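Local coordinates for protein Baccell_00875 (Bacteroides cellulosilyticus DSM 14838, PDB 5NO8) that probably acts as a polysaccharide lyase that removes the L-rhamnose caps linked to glucuronic acid on complex arabinogalactan proteins, at residues L648-Y659 with E671-D681. Sequence-based numbering, arbitrary orientation.
Sequences LFFEDGKASCAY and EFYDPYANDQD
The ring of Tyr673 is sandwiched between two aromatic edges. Tyr659 CD1 stands over the centre of one face, 3.4 Å above the plane, and Phe650 CZ meets the opposite face nearer the rim; both pairs are edge-to-face, with planes at 57° and 78°. Leu648 CD2 and Ser656 OG lie at the ring's edge. Tyr659 CG is anti to the backbone N (chi1 -177°), which carries its ring across Tyr673 and along the backbone of Phe672 to Glu671, where two waters join its OH to Glu671 OE2 and O; Glu671 OE1 forms a salt bridge with Lys669. With an alanine in place of Tyr673, the edges of Phe650 and Tyr659 would probably lose the two faces they pack on, opening a gap beside Leu648. The Phe649 ring turns its edge to Asp681 OD1, 3.2 Å from CE1, while Arg345 holds that carboxylate in a salt bridge. Tyr659 and Tyr673 form an antiparallel non-hydrogen-bonded pair; next to it Asp674 N bonds Ala658 O at 2.9 Å, nearly straight, and Cys657 N bonds Tyr676 O. Ser656 OG donates to Asp674 O at 2.7 Å, in the carbonyl plane on a lone pair. Asp674 OD1 accepts from Tyr676 N in an Asx turn and also from Lys602 N. The loop leading into edge strand 659-660 is thus held against inner strand 672-677: aromatic edges should resist turning of Tyr673, while one hydroxyl and two backbone N-H groups satisfy buried carbonyls.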
loop_
_atom_site.group_PDB
_atom_site.type_symbol
_atom_site.label_atom_id
_atom_site.label_comp_id
_atom_site.label_asym_id
_atom_site.label_seq_id
_atom_site.Cartn_x
_atom_site.Cartn_y
_atom_site.Cartn_z
ATOM N N LEU A 648 6.914 9.657 4.103
ATOM C CA LEU A 648 5.878 10.673 3.855
ATOM C C LEU A 648 6.171 12.015 4.524
ATOM O O LEU A 648 5.410 12.958 4.362
ATOM C CB LEU A 648 4.535 10.144 4.340
ATOM C CG LEU A 648 4.006 8.882 3.658
ATOM C CD1 LEU A 648 2.890 8.293 4.503
ATOM C CD2 LEU A 648 3.559 9.159 2.234
ATOM N N PHE A 649 7.250 12.085 5.306
ATOM C CA PHE A 649 7.608 13.252 6.119
ATOM C C PHE A 649 8.988 13.710 5.705
ATOM O O PHE A 649 9.915 12.886 5.596
ATOM C CB PHE A 649 7.570 12.845 7.604
ATOM C CG PHE A 649 6.243 12.283 7.987
ATOM C CD1 PHE A 649 5.192 13.136 8.305
ATOM C CD2 PHE A 649 6.014 10.916 7.945
ATOM C CE1 PHE A 649 3.924 12.623 8.560
ATOM C CE2 PHE A 649 4.745 10.404 8.215
ATOM C CZ PHE A 649 3.707 11.268 8.526
ATOM N N PHE A 650 9.099 15.001 5.436
ATOM C CA PHE A 650 10.299 15.586 4.879
ATOM C C PHE A 650 11.089 16.391 5.913
ATOM O O PHE A 650 10.557 16.787 6.970
ATOM C CB PHE A 650 9.907 16.434 3.660
ATOM C CG PHE A 650 8.995 15.692 2.699
ATOM C CD1 PHE A 650 9.368 14.437 2.207
ATOM C CD2 PHE A 650 7.752 16.190 2.382
ATOM C CE1 PHE A 650 8.525 13.726 1.363
ATOM C CE2 PHE A 650 6.903 15.499 1.530
ATOM C CZ PHE A 650 7.294 14.252 1.031
ATOM N N GLU A 651 12.340 16.672 5.585
ATOM C CA GLU A 651 13.284 17.242 6.550
ATOM C C GLU A 651 13.023 18.705 6.856
ATOM O O GLU A 651 13.659 19.239 7.749
ATOM C CB GLU A 651 14.733 17.088 6.087
ATOM C CG GLU A 651 15.191 15.642 5.921
ATOM C CD GLU A 651 15.456 14.906 7.209
ATOM O OE1 GLU A 651 15.518 15.554 8.298
ATOM O OE2 GLU A 651 15.619 13.654 7.116
ATOM N N ASP A 652 12.133 19.355 6.110
ATOM C CA ASP A 652 11.674 20.704 6.465
ATOM C C ASP A 652 10.364 20.714 7.237
ATOM O O ASP A 652 9.792 21.778 7.415
ATOM C CB ASP A 652 11.569 21.582 5.199
ATOM C CG ASP A 652 10.653 20.980 4.121
ATOM O OD1 ASP A 652 10.108 19.857 4.307
ATOM O OD2 ASP A 652 10.523 21.620 3.048
ATOM N N GLY A 653 9.863 19.545 7.633
ATOM C CA GLY A 653 8.633 19.438 8.384
ATOM C C GLY A 653 7.393 19.257 7.540
ATOM O O GLY A 653 6.335 19.035 8.091
ATOM N N LYS A 654 7.515 19.387 6.215
ATOM C CA LYS A 654 6.374 19.172 5.314
ATOM C C LYS A 654 6.063 17.670 5.269
ATOM O O LYS A 654 6.880 16.824 5.670
ATOM C CB LYS A 654 6.672 19.713 3.918
ATOM C CG LYS A 654 6.647 21.227 3.857
ATOM C CD LYS A 654 7.065 21.755 2.480
ATOM C CE LYS A 654 6.810 23.254 2.340
ATOM N NZ LYS A 654 7.121 23.732 0.966
ATOM N N ALA A 655 4.873 17.336 4.776
ATOM C CA ALA A 655 4.472 15.960 4.665
ATOM C C ALA A 655 3.601 15.785 3.420
ATOM O O ALA A 655 3.086 16.768 2.875
ATOM C CB ALA A 655 3.716 15.520 5.890
ATOM N N SER A 656 3.442 14.538 3.020
ATOM C CA SER A 656 2.614 14.207 1.850
ATOM C C SER A 656 1.536 13.180 2.187
ATOM O O SER A 656 1.800 12.195 2.867
ATOM C CB SER A 656 3.500 13.678 0.722
ATOM O OG SER A 656 2.695 13.196 -0.345
ATOM N N CYS A 657 0.346 13.373 1.610
ATOM C CA CYS A 657 -0.774 12.460 1.834
ATOM C C CYS A 657 -0.685 11.131 1.099
ATOM O O CYS A 657 -1.423 10.219 1.451
ATOM C CB CYS A 657 -2.114 13.146 1.523
ATOM S SG CYS A 657 -2.376 13.509 -0.202
ATOM N N ALA A 658 0.207 11.004 0.107
ATOM C CA ALA A 658 0.359 9.744 -0.637
ATOM C C ALA A 658 1.550 9.789 -1.594
ATOM O O ALA A 658 1.811 10.824 -2.190
ATOM C CB ALA A 658 -0.901 9.474 -1.461
ATOM N N TYR A 659 2.248 8.664 -1.713
ATOM C CA TYR A 659 3.239 8.486 -2.739
ATOM C C TYR A 659 2.569 7.677 -3.863
ATOM O O TYR A 659 2.247 6.518 -3.680
ATOM C CB TYR A 659 4.477 7.739 -2.250
ATOM C CG TYR A 659 5.526 7.646 -3.330
ATOM C CD1 TYR A 659 6.266 8.775 -3.701
ATOM C CD2 TYR A 659 5.702 6.478 -4.068
ATOM C CE1 TYR A 659 7.193 8.737 -4.739
ATOM C CE2 TYR A 659 6.627 6.429 -5.106
ATOM C CZ TYR A 659 7.378 7.561 -5.435
ATOM O OH TYR A 659 8.310 7.507 -6.449
ATOM N N GLU A 671 5.067 8.342 -9.815
ATOM C CA GLU A 671 6.330 8.377 -9.036
ATOM C C GLU A 671 6.529 9.744 -8.371
ATOM O O GLU A 671 7.583 10.372 -8.501
ATOM C CB GLU A 671 7.530 7.954 -9.879
ATOM C CG GLU A 671 7.303 6.604 -10.522
ATOM C CD GLU A 671 8.544 5.976 -11.093
ATOM O OE1 GLU A 671 8.875 6.291 -12.256
ATOM O OE2 GLU A 671 9.210 5.226 -10.363
ATOM N N PHE A 672 5.527 10.196 -7.637
ATOM C CA PHE A 672 5.649 11.464 -6.922
ATOM C C PHE A 672 4.875 11.422 -5.606
ATOM O O PHE A 672 3.931 10.649 -5.436
ATOM C CB PHE A 672 5.172 12.648 -7.797
ATOM C CG PHE A 672 3.707 12.616 -8.109
ATOM C CD1 PHE A 672 2.778 13.069 -7.205
ATOM C CD2 PHE A 672 3.260 12.156 -9.330
ATOM C CE1 PHE A 672 1.423 13.015 -7.468
ATOM C CE2 PHE A 672 1.911 12.118 -9.611
ATOM C CZ PHE A 672 0.981 12.544 -8.688
ATOM N N TYR A 673 5.301 12.290 -4.690
ATOM C CA TYR A 673 4.562 12.574 -3.455
ATOM C C TYR A 673 3.535 13.625 -3.773
ATOM O O TYR A 673 3.872 14.701 -4.302
ATOM C CB TYR A 673 5.527 13.087 -2.345
ATOM C CG TYR A 673 6.420 12.019 -1.826
ATOM C CD1 TYR A 673 5.962 11.105 -0.906
ATOM C CD2 TYR A 673 7.737 11.898 -2.269
ATOM C CE1 TYR A 673 6.772 10.076 -0.439
ATOM C CE2 TYR A 673 8.547 10.863 -1.808
ATOM C CZ TYR A 673 8.058 9.971 -0.875
ATOM O OH TYR A 673 8.837 8.944 -0.403
ATOM N N ASP A 674 2.276 13.333 -3.476
ATOM C CA ASP A 674 1.240 14.332 -3.672
ATOM C C ASP A 674 1.542 15.591 -2.848
ATOM O O ASP A 674 1.971 15.478 -1.696
ATOM C CB ASP A 674 -0.126 13.793 -3.310
ATOM C CG ASP A 674 -1.227 14.717 -3.773
ATOM O OD1 ASP A 674 -1.492 15.699 -3.040
ATOM O OD2 ASP A 674 -1.743 14.480 -4.901
ATOM N N PRO A 675 1.377 16.780 -3.447
ATOM C CA PRO A 675 1.778 18.000 -2.762
ATOM C C PRO A 675 0.878 18.493 -1.624
ATOM O O PRO A 675 1.199 19.524 -1.061
ATOM C CB PRO A 675 1.831 19.029 -3.880
ATOM C CG PRO A 675 0.983 18.503 -4.956
ATOM C CD PRO A 675 1.076 17.022 -4.869
ATOM N N TYR A 676 -0.226 17.811 -1.316
ATOM C CA TYR A 676 -1.007 18.147 -0.127
ATOM C C TYR A 676 -0.505 17.369 1.070
ATOM O O TYR A 676 -0.309 16.160 0.978
ATOM C CB TYR A 676 -2.515 17.828 -0.263
ATOM C CG TYR A 676 -3.367 18.829 -1.033
ATOM C CD1 TYR A 676 -2.873 20.070 -1.451
ATOM C CD2 TYR A 676 -4.704 18.532 -1.318
ATOM C CE1 TYR A 676 -3.683 20.983 -2.137
ATOM C CE2 TYR A 676 -5.511 19.438 -2.013
ATOM C CZ TYR A 676 -4.989 20.645 -2.427
ATOM O OH TYR A 676 -5.760 21.550 -3.127
ATOM N N ALA A 677 -0.360 18.057 2.199
ATOM C CA ALA A 677 -0.415 17.392 3.505
ATOM C C ALA A 677 -1.885 17.414 3.915
ATOM O O ALA A 677 -2.498 18.487 4.051
ATOM C CB ALA A 677 0.428 18.114 4.524
ATOM N N ASN A 678 -2.457 16.234 4.052
ATOM C CA ASN A 678 -3.844 16.093 4.373
ATOM C C ASN A 678 -3.967 15.275 5.647
ATOM O O ASN A 678 -3.970 15.851 6.743
ATOM C CB ASN A 678 -4.587 15.537 3.125
ATOM C CG ASN A 678 -6.078 15.499 3.312
ATOM O OD1 ASN A 678 -6.533 15.339 4.431
ATOM N ND2 ASN A 678 -6.861 15.644 2.210
ATOM N N ASP A 679 -4.017 13.954 5.541
ATOM C CA ASP A 679 -4.362 13.071 6.642
ATOM C C ASP A 679 -3.246 12.111 7.123
ATOM O O ASP A 679 -3.451 11.311 8.027
ATOM C CB ASP A 679 -5.668 12.278 6.292
ATOM C CG ASP A 679 -5.686 11.664 4.879
ATOM O OD1 ASP A 679 -4.939 12.087 3.945
ATOM O OD2 ASP A 679 -6.489 10.699 4.708
ATOM N N GLN A 680 -2.069 12.207 6.512
ATOM C CA GLN A 680 -0.964 11.272 6.729
ATOM C C GLN A 680 -0.356 11.289 8.120
ATOM O O GLN A 680 0.398 10.379 8.438
ATOM C CB GLN A 680 0.182 11.475 5.702
ATOM C CG GLN A 680 0.999 12.757 5.890
ATOM C CD GLN A 680 0.172 14.013 5.790
ATOM O OE1 GLN A 680 0.201 14.930 6.685
ATOM N NE2 GLN A 680 -0.570 14.098 4.715
ATOM N N ASP A 681 -0.687 12.268 8.949
ATOM C CA ASP A 681 -0.059 12.334 10.276
ATOM C C ASP A 681 -0.470 11.179 11.180
ATOM O O ASP A 681 0.240 10.850 12.124
ATOM C CB ASP A 681 -0.258 13.708 10.880
ATOM C CG ASP A 681 0.467 14.760 10.076
ATOM O OD1 ASP A 681 1.679 14.567 9.810
ATOM O OD2 ASP A 681 -0.149 15.746 9.644
HETATM O O HOH W 1 -4.350 10.191 1.885
HETATM O O HOH W 2 8.079 4.880 -7.735
HETATM O O HOH W 3 10.082 9.411 -6.858
#